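Long-range contact in ruler protein (Pseudomonas aeruginosa, PDB 5CUK), which probably acts as the molecular ruler that senses needle length in type III secretion, the fragment here being its C-terminal substrate-specificity switch domain: residues 11-16 and 41-46. Residues are numbered along the deposited sequence; the frame is centred on the assembly and turned at random.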
ATOM      1  N   LEU A  11       6.445   0.838 -13.641  1.00 43.70           N
ATOM      2  CA  LEU A  11       6.624  -0.516 -13.100  1.00 46.27           C
ATOM      3  C   LEU A  11       7.505  -0.550 -11.874  1.00 46.15           C
ATOM      4  O   LEU A  11       7.203  -1.261 -10.919  1.00 39.86           O
ATOM      5  CB  LEU A  11       7.215  -1.455 -14.158  1.00 44.67           C
ATOM      6  CG  LEU A  11       6.951  -2.949 -13.966  1.00 36.74           C
ATOM      7  CD1 LEU A  11       5.478  -3.183 -13.847  1.00 35.07           C
ATOM      8  CD2 LEU A  11       7.525  -3.749 -15.155  1.00 36.24           C
ATOM      9  N   ALA A  12       8.595   0.215 -11.900  1.00 44.21           N
ATOM     10  CA  ALA A  12       9.574   0.164 -10.816  1.00 43.91           C
ATOM     11  C   ALA A  12       8.964   0.669  -9.521  1.00 43.08           C
ATOM     12  O   ALA A  12       9.391   0.277  -8.435  1.00 44.77           O
ATOM     13  CB  ALA A  12      10.806   0.966 -11.177  1.00 48.30           C
ATOM     14  N   ASP A  13       7.949   1.519  -9.646  1.00 41.25           N
ATOM     15  CA  ASP A  13       7.231   2.044  -8.490  1.00 42.17           C
ATOM     16  C   ASP A  13       6.200   1.038  -7.963  1.00 44.95           C
ATOM     17  O   ASP A  13       6.149   0.782  -6.755  1.00 37.22           O
ATOM     18  CB  ASP A  13       6.565   3.382  -8.839  1.00 42.79           C
ATOM     19  CG  ASP A  13       7.601   4.490  -9.133  1.00 47.89           C
ATOM     20  OD1 ASP A  13       7.727   5.446  -8.341  1.00 52.16           O
ATOM     21  OD2 ASP A  13       8.350   4.362 -10.119  1.00 45.58           O
ATOM     22  N   LEU A  14       5.393   0.481  -8.867  1.00 41.32           N
ATOM     23  CA  LEU A  14       4.509  -0.627  -8.527  1.00 42.75           C
ATOM     24  C   LEU A  14       5.285  -1.713  -7.824  1.00 40.71           C
ATOM     25  O   LEU A  14       4.928  -2.135  -6.726  1.00 40.13           O
ATOM     26  CB  LEU A  14       3.843  -1.198  -9.771  1.00 43.64           C
ATOM     27  CG  LEU A  14       2.953  -2.404  -9.546  1.00 43.13           C
ATOM     28  CD1 LEU A  14       1.891  -2.033  -8.553  1.00 47.60           C
ATOM     29  CD2 LEU A  14       2.314  -2.838 -10.852  1.00 41.57           C
ATOM     30  N   ALA A  15       6.377  -2.146  -8.445  1.00 40.84           N
ATOM     31  CA  ALA A  15       7.201  -3.196  -7.858  1.00 41.92           C
ATOM     32  C   ALA A  15       7.619  -2.876  -6.408  1.00 39.32           C
ATOM     33  O   ALA A  15       7.430  -3.701  -5.517  1.00 44.19           O
ATOM     34  CB  ALA A  15       8.429  -3.445  -8.734  1.00 39.53           C
ATOM     35  N   ARG A  16       8.157  -1.690  -6.157  1.00 38.00           N
ATOM     36  CA  ARG A  16       8.717  -1.391  -4.846  1.00 44.04           C
ATOM     37  C   ARG A  16       7.578  -1.281  -3.840  1.00 43.87           C
ATOM     38  O   ARG A  16       7.665  -1.784  -2.723  1.00 44.78           O
ATOM     39  CB  ARG A  16       9.562  -0.118  -4.883  1.00 46.46           C
ATOM     40  CG  ARG A  16      10.094   0.333  -3.507  1.00 49.27           C
ATOM     41  CD  ARG A  16      11.360  -0.413  -3.019  1.00 56.71           C
ATOM     42  NE  ARG A  16      11.519  -0.301  -1.555  1.00 56.56           N
ATOM     43  CZ  ARG A  16      11.205  -1.266  -0.685  1.00 62.39           C
ATOM     44  NH1 ARG A  16      10.747  -2.430  -1.120  1.00 63.11           N
ATOM     45  NH2 ARG A  16      11.350  -1.083   0.626  1.00 66.61           N
ATOM     46  N   ARG A  41      10.915   4.956  -0.208  1.00 42.68           N
ATOM     47  CA  ARG A  41      11.171   5.812  -1.370  1.00 51.55           C
ATOM     48  C   ARG A  41      10.769   5.056  -2.630  1.00 49.60           C
ATOM     49  O   ARG A  41      11.219   3.930  -2.890  1.00 54.18           O
ATOM     50  CB  ARG A  41      12.640   6.265  -1.459  1.00 60.00           C
ATOM     51  CG  ARG A  41      13.655   5.135  -1.303  1.00 71.58           C
ATOM     52  CD  ARG A  41      14.979   5.399  -2.055  1.00 82.99           C
ATOM     53  NE  ARG A  41      15.964   4.347  -1.778  1.00 86.96           N
ATOM     54  CZ  ARG A  41      16.770   3.805  -2.692  1.00 88.32           C
ATOM     55  NH1 ARG A  41      16.724   4.219  -3.953  1.00 91.14           N
ATOM     56  NH2 ARG A  41      17.622   2.846  -2.343  1.00 87.92           N
ATOM     57  N   LEU A  42       9.862   5.648  -3.384  1.00 46.08           N
ATOM     58  CA  LEU A  42       9.556   5.116  -4.697  1.00 47.85           C
ATOM     59  C   LEU A  42      10.437   5.897  -5.680  1.00 49.14           C
ATOM     60  O   LEU A  42      10.630   7.100  -5.504  1.00 49.04           O
ATOM     61  CB  LEU A  42       8.057   5.223  -4.993  1.00 46.81           C
ATOM     62  CG  LEU A  42       7.188   4.564  -3.905  1.00 45.80           C
ATOM     63  CD1 LEU A  42       5.726   4.801  -4.180  1.00 40.71           C
ATOM     64  CD2 LEU A  42       7.469   3.069  -3.784  1.00 42.33           C
ATOM     65  N   PRO A  43      11.026   5.206  -6.673  1.00 49.80           N
ATOM     66  CA  PRO A  43      12.040   5.831  -7.524  1.00 46.16           C
ATOM     67  C   PRO A  43      11.573   7.157  -8.084  1.00 51.74           C
ATOM     68  O   PRO A  43      12.301   8.148  -7.978  1.00 53.91           O
ATOM     69  CB  PRO A  43      12.234   4.816  -8.643  1.00 48.59           C
ATOM     70  CG  PRO A  43      11.859   3.537  -8.065  1.00 44.41           C
ATOM     71  CD  PRO A  43      10.757   3.822  -7.086  1.00 47.44           C
ATOM     72  N   GLN A  44      10.373   7.206  -8.651  1.00 48.39           N
ATOM     73  CA  GLN A  44       9.957   8.487  -9.189  0.56 51.01           C
ATOM     74  C   GLN A  44       8.882   9.121  -8.322  1.00 50.45           C
ATOM     75  O   GLN A  44       8.826  10.338  -8.242  1.00 50.53           O
ATOM     76  CB  GLN A  44       9.501   8.360 -10.654  0.56 52.38           C
ATOM     77  CG  GLN A  44      10.657   8.098 -11.655  0.56 51.86           C
ATOM     78  CD  GLN A  44      11.714   9.201 -11.682  0.56 51.81           C
ATOM     79  OE1 GLN A  44      11.415  10.378 -11.468  0.56 50.69           O
ATOM     80  NE2 GLN A  44      12.958   8.817 -11.948  0.56 47.58           N
ATOM     81  N   LEU A  45       8.079   8.330  -7.621  1.00 49.20           N
ATOM     82  CA  LEU A  45       7.013   8.935  -6.827  1.00 48.73           C
ATOM     83  C   LEU A  45       7.450   9.564  -5.496  1.00 46.27           C
ATOM     84  O   LEU A  45       6.655  10.247  -4.843  1.00 43.46           O
ATOM     85  CB  LEU A  45       5.914   7.912  -6.552  1.00 52.03           C
ATOM     86  CG  LEU A  45       4.743   7.955  -7.538  1.00 47.78           C
ATOM     87  CD1 LEU A  45       5.122   7.350  -8.886  1.00 50.38           C
ATOM     88  CD2 LEU A  45       3.561   7.233  -6.929  1.00 48.79           C
ATOM     89  N   GLY A  46       8.698   9.353  -5.096  1.00 45.21           N
ATOM     90  CA  GLY A  46       9.211  10.002  -3.896  1.00 46.37           C
ATOM     91  C   GLY A  46       8.964   9.238  -2.608  1.00 45.84           C
ATOM     92  O   GLY A  46       8.759   8.019  -2.618  1.00 46.98           O
TER
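The carboxylate of D13, in the first turn of helix 11-29, reaches into the tight turn of the β-hairpin formed by strands 35-42 and 46-54 and takes up two consecutive amide hydrogens, those of Q44 and L45. Both bonds fall on one oxygen. L45 N meets OD1 of D13 at 3.0 Å, nearly along the C-O axis, while Q44 N approaches the syn lone pair of the same OD1 at 3.2 Å; neither bond is straight. The torsion about CA-CB (chi1 -66°) sets CG of D13 opposite its own carbonyl carbon, and from there the acid extends to the turn. Apolar groups of the turn also crowd round OD1 of the buried D13: CD1 of L45 lies 3.3 Å and CB of L42 3.4 Å from this oxygen, and the P43 ring lies alongside the carboxylate, its CD the ring atom nearest OD1. The hairpin itself is closed by paired backbone bonds between L42 and G46, and L45 also packs on helix 67-75, so in this chain of the FliK hook-length control family the turn ties helices 11-29 and 67-75 to the edge strand of the sheet. One turn further along helix 11-29, R16 crosses L42 with its aliphatic part, while its guanidinium, beyond a bend in the chain, forms a salt bridge with D19. CG of R16, placed anti to the backbone N (chi1 175°), lies 3.8 Å from CD2 of L42.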